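Local coordinates for DUF3194 domain-containing protein (Thermococcus onnurineus, PDB 3UEB) that is of unknown function but folds as a small alpha-and-beta protein of the UPF0440 family and pairs with a second copy of itself, at residues A[13-19]-A[58-64]; A[25-30]-A[94-99]; A[31-35]-A[51-55]. All coordinates share one frame; numbering follows the deposited sequence.

Contact 1 of 3, residues A[13-19]-A[58-64]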
# COMPACT_ATOMS: atom_id res chain seq x y z
N ILE A 13 -3.14 4.80 13.81
CA ILE A 13 -4.18 3.92 14.32
C ILE A 13 -3.67 2.84 15.28
O ILE A 13 -2.69 2.14 15.00
CB ILE A 13 -4.91 3.22 13.15
CG1 ILE A 13 -5.49 4.27 12.19
CG2 ILE A 13 -6.02 2.33 13.68
CD1 ILE A 13 -6.21 3.68 10.97
N GLY A 14 -4.35 2.73 16.42
CA GLY A 14 -3.99 1.71 17.40
C GLY A 14 -5.01 0.59 17.31
O GLY A 14 -6.21 0.86 17.30
N LEU A 15 -4.55 -0.66 17.24
CA LEU A 15 -5.45 -1.82 17.15
C LEU A 15 -4.99 -2.94 18.10
O LEU A 15 -4.61 -4.03 17.67
CB LEU A 15 -5.47 -2.33 15.71
CG LEU A 15 -5.94 -1.31 14.66
CD1 LEU A 15 -5.51 -1.75 13.27
CD2 LEU A 15 -7.45 -1.14 14.74
N PRO A 16 -5.04 -2.67 19.42
CA PRO A 16 -4.64 -3.59 20.49
C PRO A 16 -5.30 -4.97 20.58
O PRO A 16 -4.70 -5.90 21.11
CB PRO A 16 -4.89 -2.76 21.76
CG PRO A 16 -6.06 -1.92 21.38
CD PRO A 16 -5.70 -1.48 19.98
N GLU A 17 -6.52 -5.10 20.07
CA GLU A 17 -7.21 -6.38 20.15
C GLU A 17 -6.90 -7.29 18.97
O GLU A 17 -7.35 -8.43 18.92
CB GLU A 17 -8.72 -6.15 20.26
CG GLU A 17 -9.07 -5.00 21.19
CD GLU A 17 -10.56 -4.73 21.29
OE1 GLU A 17 -11.28 -4.91 20.28
OE2 GLU A 17 -11.00 -4.32 22.40
N LEU A 18 -6.10 -6.79 18.03
CA LEU A 18 -5.73 -7.57 16.86
C LEU A 18 -4.32 -8.15 16.93
O LEU A 18 -3.41 -7.55 17.51
CB LEU A 18 -5.84 -6.71 15.59
CG LEU A 18 -7.19 -6.07 15.25
CD1 LEU A 18 -7.11 -5.47 13.85
CD2 LEU A 18 -8.30 -7.11 15.30
N SER A 19 -4.15 -9.33 16.33
CA SER A 19 -2.84 -9.99 16.28
C SER A 19 -2.08 -9.25 15.18
O SER A 19 -2.69 -8.60 14.34
CB SER A 19 -3.01 -11.45 15.87
OG SER A 19 -3.59 -11.55 14.58
N ARG A 58 4.09 -2.56 15.53
CA ARG A 58 3.48 -2.62 16.85
C ARG A 58 4.40 -2.21 18.00
O ARG A 58 3.93 -1.69 19.01
CB ARG A 58 2.95 -4.03 17.10
CG ARG A 58 2.50 -4.27 18.54
CD ARG A 58 1.39 -5.31 18.63
NE ARG A 58 0.14 -4.82 18.05
CZ ARG A 58 -0.94 -5.57 17.88
NH1 ARG A 58 -0.93 -6.85 18.23
NH2 ARG A 58 -2.05 -5.04 17.37
N GLU A 59 5.70 -2.42 17.87
CA GLU A 59 6.60 -2.07 18.95
C GLU A 59 7.05 -0.61 19.07
O GLU A 59 7.47 -0.20 20.15
CB GLU A 59 7.83 -2.98 18.92
CG GLU A 59 7.51 -4.38 19.43
CD GLU A 59 8.56 -4.90 20.38
OE1 GLU A 59 9.68 -5.20 19.91
OE2 GLU A 59 8.27 -5.01 21.59
N GLU A 60 6.95 0.17 18.00
CA GLU A 60 7.37 1.56 18.07
C GLU A 60 6.30 2.59 17.72
O GLU A 60 6.55 3.80 17.79
CB GLU A 60 8.60 1.77 17.17
CG GLU A 60 9.82 0.93 17.56
CD GLU A 60 10.92 0.96 16.50
OE1 GLU A 60 10.68 0.50 15.37
OE2 GLU A 60 12.03 1.45 16.81
N THR A 61 5.11 2.14 17.33
CA THR A 61 4.03 3.06 16.98
C THR A 61 2.72 2.58 17.60
O THR A 61 2.70 1.59 18.33
CB THR A 61 3.82 3.17 15.43
OG1 THR A 61 3.16 1.99 14.94
CG2 THR A 61 5.14 3.32 14.72
N LEU A 62 1.62 3.27 17.31
CA LEU A 62 0.33 2.87 17.82
C LEU A 62 -0.01 1.49 17.25
O LEU A 62 -0.76 0.73 17.86
CB LEU A 62 -0.75 3.88 17.41
CG LEU A 62 -1.16 4.90 18.48
CD1 LEU A 62 0.05 5.71 18.92
CD2 LEU A 62 -2.24 5.81 17.92
N ASP A 63 0.56 1.19 16.08
CA ASP A 63 0.37 -0.08 15.38
C ASP A 63 0.40 0.12 13.88
O ASP A 63 1.25 -0.42 13.18
CB ASP A 63 -0.97 -0.75 15.74
CG ASP A 63 -0.86 -1.67 16.94
OD1 ASP A 63 -1.93 -2.10 17.44
OD2 ASP A 63 0.27 -1.96 17.37
N LEU A 64 -0.56 0.91 13.40
CA LEU A 64 -0.68 1.17 11.99
C LEU A 64 -0.63 2.65 11.68
O LEU A 64 -1.20 3.48 12.39
CB LEU A 64 -1.99 0.57 11.46
CG LEU A 64 -2.38 0.84 10.00
CD1 LEU A 64 -1.35 0.20 9.04
CD2 LEU A 64 -3.76 0.26 9.76
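Arg58 carries CG opposite the backbone N (chi1 170°) and its chain turns at chi3 (-69°), which swings the guanidinium across to the turn at Leu15 to Leu18 and the carbonyl of Leu18. Both terminal nitrogens close on that one oxygen, end-on and in the guanidinium plane: Arg58 NH1 lies 2.7 Å from Leu18 O and Arg58 NH2 2.9 Å from it. The NH1 bond lies in the carbonyl plane, whereas the NH2 donor is tilted out of it. Arginine suits the place because a different edge of the same flat group serves Asp63. Arg58 NE reaches Asp63 OD2 at 2.9 Å in a nearly straight bond (171°), and NH2 bonds to OD1, a side-on salt bridge that meets the carboxylate from above its plane. The backbone N of Leu15 reaches Asp63 OD1 from the opposite face, at 3.0 Å, so this oxygen takes two donors and the aspartate links the arginine to the backbone of the 13-19 segment.

Beside this polar cluster the strands pair. Ile13 N donates to Leu64 O at 2.7 Å and Leu64 N returns a bond to Ile13 O at 2.9 Å, while the two side chains share one face of the sheet. At Gly14 the chain passes close to Leu62, its CA making a CA-H...O contact of 3.4 Å with Leu62 O. Leucines suit positions 15 and 18, whose side chains pack on Ile26 of helix 20-41 and Leu99 of helix 80-104. Within 58-64, Thr61 OG1 accepts from Asp63 N, an ST turn leading into the strand. The whole is the end of an antiparallel strand pair, where a type I turn carries strand 6-14 towards helix 20-41 and Ser19 supplies the N-cap.

Contact 2 of 3, residues A[25-30]-A[94-99]; sequences EIGELA and IVERKL
Two long helices packed side by side on one face of the sheet meet here, their short segments running nearly antiparallel (150°) with axes 10.0 Å apart. Most of the seam is aliphatic: Ile26, Leu29, Ala30, Ile94, Val95 and Leu99. Ile26 sends its two branches to different partners: CG2 meets Val95 CG1 at 3.7 Å, while CD1 reaches Leu99 CD2 at 3.9 Å and also touches Lys98 CB. Val95 turns its other methyl, CG2, to Ala30 CB at 4.0 Å; the small alanine lets the backbones come close at this point. Leu29 likewise divides its methyls, CD1 resting on Ile94 CG2 at 3.8 Å and CD2 pressed tightly against Lys98 CG. The aliphatic part of Lys98 thus covers the seam. Its chain bends at chi2 and chi4, and Lys98 NZ ends 4.2 Å from Glu25 OE2, opposite charges too far apart for a salt bridge. An alanine in place of Ile26 would remove both branches and is likely to leave a gap between the two helices, with Val95 CG1 and Leu99 CD2 losing their partner. Beyond the seam, Leu64 of the middle strand 63-71 packs on Gly27, so that helix 20-41 lies against the sheet.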
# COMPACT_ATOMS: atom_id res chain seq x y z
N GLU A 25 -3.76 -7.24 7.55
CA GLU A 25 -5.04 -7.29 6.85
C GLU A 25 -5.77 -5.94 6.92
O GLU A 25 -6.30 -5.46 5.93
CB GLU A 25 -5.92 -8.38 7.47
CG GLU A 25 -7.18 -8.69 6.70
CD GLU A 25 -8.16 -9.50 7.53
OE1 GLU A 25 -7.72 -10.43 8.24
OE2 GLU A 25 -9.37 -9.22 7.47
N ILE A 26 -5.80 -5.36 8.12
CA ILE A 26 -6.47 -4.08 8.30
C ILE A 26 -5.71 -2.96 7.61
O ILE A 26 -6.30 -2.06 7.01
CB ILE A 26 -6.63 -3.74 9.80
CG1 ILE A 26 -7.59 -4.74 10.46
CG2 ILE A 26 -7.14 -2.31 9.97
CD1 ILE A 26 -8.99 -4.72 9.87
N GLY A 27 -4.38 -3.02 7.68
CA GLY A 27 -3.56 -2.01 7.03
C GLY A 27 -3.89 -2.02 5.55
O GLY A 27 -4.03 -0.97 4.93
N GLU A 28 -4.01 -3.22 4.98
CA GLU A 28 -4.32 -3.37 3.56
C GLU A 28 -5.74 -2.87 3.28
O GLU A 28 -5.98 -2.19 2.28
CB GLU A 28 -4.19 -4.83 3.14
CG GLU A 28 -2.77 -5.35 3.11
CD GLU A 28 -2.69 -6.84 2.79
OE1 GLU A 28 -1.57 -7.37 2.67
OE2 GLU A 28 -3.75 -7.49 2.67
N LEU A 29 -6.68 -3.22 4.15
CA LEU A 29 -8.07 -2.79 3.96
C LEU A 29 -8.16 -1.26 3.95
O LEU A 29 -8.83 -0.66 3.10
CB LEU A 29 -8.95 -3.35 5.08
CG LEU A 29 -10.44 -3.02 5.03
CD1 LEU A 29 -11.04 -3.46 3.69
CD2 LEU A 29 -11.17 -3.71 6.19
N ALA A 30 -7.45 -0.64 4.88
CA ALA A 30 -7.43 0.81 5.01
C ALA A 30 -6.86 1.49 3.78
O ALA A 30 -7.52 2.31 3.15
CB ALA A 30 -6.61 1.20 6.24
N ILE A 94 -15.08 1.58 7.18
CA ILE A 94 -14.91 0.23 6.68
C ILE A 94 -14.04 -0.57 7.63
O ILE A 94 -14.31 -1.75 7.89
CB ILE A 94 -14.33 0.26 5.25
CG1 ILE A 94 -15.39 0.82 4.30
CG2 ILE A 94 -13.89 -1.13 4.81
CD1 ILE A 94 -14.87 1.20 2.94
N VAL A 95 -13.01 0.06 8.18
CA VAL A 95 -12.14 -0.64 9.12
C VAL A 95 -12.93 -1.01 10.38
O VAL A 95 -12.84 -2.14 10.86
CB VAL A 95 -10.91 0.22 9.51
CG1 VAL A 95 -10.19 -0.41 10.70
CG2 VAL A 95 -9.94 0.32 8.34
N GLU A 96 -13.72 -0.07 10.89
CA GLU A 96 -14.51 -0.32 12.09
C GLU A 96 -15.49 -1.48 11.90
O GLU A 96 -15.71 -2.26 12.82
CB GLU A 96 -15.27 0.94 12.52
CG GLU A 96 -15.92 0.85 13.91
CD GLU A 96 -14.94 0.45 15.01
OE1 GLU A 96 -13.74 0.77 14.89
OE2 GLU A 96 -15.38 -0.18 16.00
N ARG A 97 -16.07 -1.59 10.70
CA ARG A 97 -17.00 -2.69 10.44
C ARG A 97 -16.25 -4.02 10.47
O ARG A 97 -16.76 -5.02 10.98
CB ARG A 97 -17.66 -2.52 9.08
CG ARG A 97 -18.69 -1.41 9.04
CD ARG A 97 -19.38 -1.38 7.70
NE ARG A 97 -20.19 -0.18 7.54
CZ ARG A 97 -20.71 0.22 6.38
NH1 ARG A 97 -20.50 -0.50 5.28
NH2 ARG A 97 -21.42 1.34 6.32
N LYS A 98 -15.04 -4.01 9.94
CA LYS A 98 -14.20 -5.19 9.90
C LYS A 98 -13.81 -5.60 11.32
O LYS A 98 -13.81 -6.78 11.65
CB LYS A 98 -12.94 -4.90 9.09
CG LYS A 98 -12.59 -5.97 8.08
CD LYS A 98 -12.44 -7.34 8.71
CE LYS A 98 -12.25 -8.38 7.62
NZ LYS A 98 -13.31 -8.22 6.57
N LEU A 99 -13.47 -4.61 12.14
CA LEU A 99 -13.08 -4.88 13.52
C LEU A 99 -14.23 -5.56 14.26
O LEU A 99 -14.03 -6.56 14.94
CB LEU A 99 -12.68 -3.58 14.24
CG LEU A 99 -11.53 -2.75 13.63
CD1 LEU A 99 -11.14 -1.61 14.57
CD2 LEU A 99 -10.33 -3.64 13.38

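Contact 3 of 3, residues A[31-35]-A[51-55]; sequences QETII and EVTMR
One polar bond joins helix to strand: Gln31 NE2 donates to Val52 O at 2.9 Å, with an N-H...O angle of 165°. The acceptor lies in the plane of the Gln31 amide, but the donor sits above the carbonyl plane of Val52. With chi1 at 177° Gln31 extends straight away from its backbone N, which directs the chain at the strand, and a bend at chi2 brings NE2 over that carbonyl. Glutamine suits this buried place because its other end is used too: Gln31 OE1 accepts from Gln31 NE2 of the second subunit.

The segments run nearly antiparallel (169°), their axes 8.7 Å apart, in an alpha+beta fold where helix 20-41 packs on a face of the antiparallel sheet. Strand 49-56, at the sheet's edge within its own chain, pairs antiparallel with a strand of the second subunit, so the sheet continues across the dimer.

Apolar contacts centre on Val52, a beta-branched residue at home in a strand. Its CG1 presses on Gln31 CG at 3.2 Å, a close approach, while CG2 faces Ile35 CG1 at 3.8 Å and lies farther, 4.3 Å, from Ile34 CG2. Met54 adds its flexible end, bent at chi3, bringing CE to 3.3 Å from Gln31 OE1, the two side chains crossing at about a right angle.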
# COMPACT_ATOMS: atom_id res chain seq x y z
N GLN A 31 -5.62 1.12 3.43
CA GLN A 31 -4.93 1.69 2.29
C GLN A 31 -5.71 1.55 0.98
O GLN A 31 -5.83 2.51 0.22
CB GLN A 31 -3.57 1.03 2.11
CG GLN A 31 -2.81 1.53 0.89
CD GLN A 31 -1.92 0.47 0.28
OE1 GLN A 31 -2.31 -0.69 0.18
NE2 GLN A 31 -0.72 0.86 -0.14
N GLU A 32 -6.22 0.35 0.74
CA GLU A 32 -6.96 0.08 -0.48
C GLU A 32 -8.34 0.73 -0.50
O GLU A 32 -8.86 1.05 -1.57
CB GLU A 32 -7.03 -1.44 -0.69
CG GLU A 32 -5.62 -2.04 -0.71
CD GLU A 32 -5.59 -3.55 -0.85
OE1 GLU A 32 -6.66 -4.19 -0.71
OE2 GLU A 32 -4.49 -4.10 -1.08
N THR A 33 -8.93 0.94 0.67
CA THR A 33 -10.22 1.62 0.71
C THR A 33 -9.95 3.05 0.22
O THR A 33 -10.74 3.61 -0.53
CB THR A 33 -10.78 1.68 2.16
OG1 THR A 33 -11.13 0.36 2.59
CG2 THR A 33 -12.02 2.58 2.22
N ILE A 34 -8.83 3.61 0.64
CA ILE A 34 -8.46 4.97 0.25
C ILE A 34 -8.15 5.06 -1.25
O ILE A 34 -8.54 6.02 -1.91
CB ILE A 34 -7.26 5.46 1.08
CG1 ILE A 34 -7.67 5.58 2.55
CG2 ILE A 34 -6.76 6.80 0.54
CD1 ILE A 34 -6.55 5.96 3.50
N ILE A 35 -7.44 4.06 -1.78
CA ILE A 35 -7.10 4.04 -3.20
C ILE A 35 -8.38 3.92 -4.03
O ILE A 35 -8.58 4.64 -5.00
CB ILE A 35 -6.17 2.84 -3.55
CG1 ILE A 35 -4.86 2.96 -2.79
CG2 ILE A 35 -5.90 2.79 -5.06
CD1 ILE A 35 -4.01 1.70 -2.86
N GLU A 51 -0.21 8.38 -3.90
CA GLU A 51 0.68 7.54 -3.11
C GLU A 51 0.06 7.25 -1.76
O GLU A 51 -0.25 8.17 -1.00
CB GLU A 51 2.04 8.22 -2.92
CG GLU A 51 2.63 8.73 -4.20
CD GLU A 51 3.96 9.41 -4.00
OE1 GLU A 51 4.44 10.05 -4.96
OE2 GLU A 51 4.51 9.32 -2.87
N VAL A 52 -0.15 5.98 -1.47
CA VAL A 52 -0.73 5.57 -0.22
C VAL A 52 0.20 4.56 0.45
O VAL A 52 0.51 3.50 -0.10
CB VAL A 52 -2.12 4.97 -0.43
CG1 VAL A 52 -2.79 4.75 0.91
CG2 VAL A 52 -2.95 5.91 -1.31
N THR A 53 0.65 4.93 1.64
CA THR A 53 1.57 4.12 2.41
C THR A 53 0.95 3.48 3.63
O THR A 53 0.14 4.11 4.31
CB THR A 53 2.74 4.99 2.92
OG1 THR A 53 3.34 5.68 1.82
CG2 THR A 53 3.78 4.14 3.63
N MET A 54 1.30 2.24 3.91
CA MET A 54 0.84 1.57 5.12
C MET A 54 2.12 1.18 5.85
O MET A 54 3.06 0.66 5.25
CB MET A 54 -0.02 0.33 4.83
CG MET A 54 0.74 -0.96 4.51
SD MET A 54 -0.36 -2.38 4.47
CE MET A 54 -1.07 -2.13 2.88
N ARG A 55 2.16 1.49 7.14
CA ARG A 55 3.31 1.16 7.97
C ARG A 55 2.85 0.35 9.18
O ARG A 55 2.04 0.82 9.97
CB ARG A 55 4.00 2.45 8.44
CG ARG A 55 5.16 2.20 9.40
CD ARG A 55 5.67 3.49 10.05
NE ARG A 55 6.80 3.24 10.95
CZ ARG A 55 7.31 4.14 11.78
NH1 ARG A 55 8.34 3.82 12.56
NH2 ARG A 55 6.80 5.37 11.84

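How the contacts relate
From the N terminus, strand 6-14 runs into the turn of contact 1, and helix 20-41 follows, offering 25-30 to contact 2 and then 31-35 to contact 3. Contact 3 closes first, when strand 49-56 returns antiparallel to the helix and packs against it; it lies within the larger loops of both other contacts. Contact 1 closes at the start of strand 63-71, which is the middle strand of the sheet. Contact 2 closes last, on helix 80-104, and crosses contact 1 along the chain. Leu64 joins contacts 1 and 2 where it reaches helix 20-41, while Met54 touches Gly27 and Glu28, linking contacts 2 and 3. Together they tie sheet, both helices and the dimer edge.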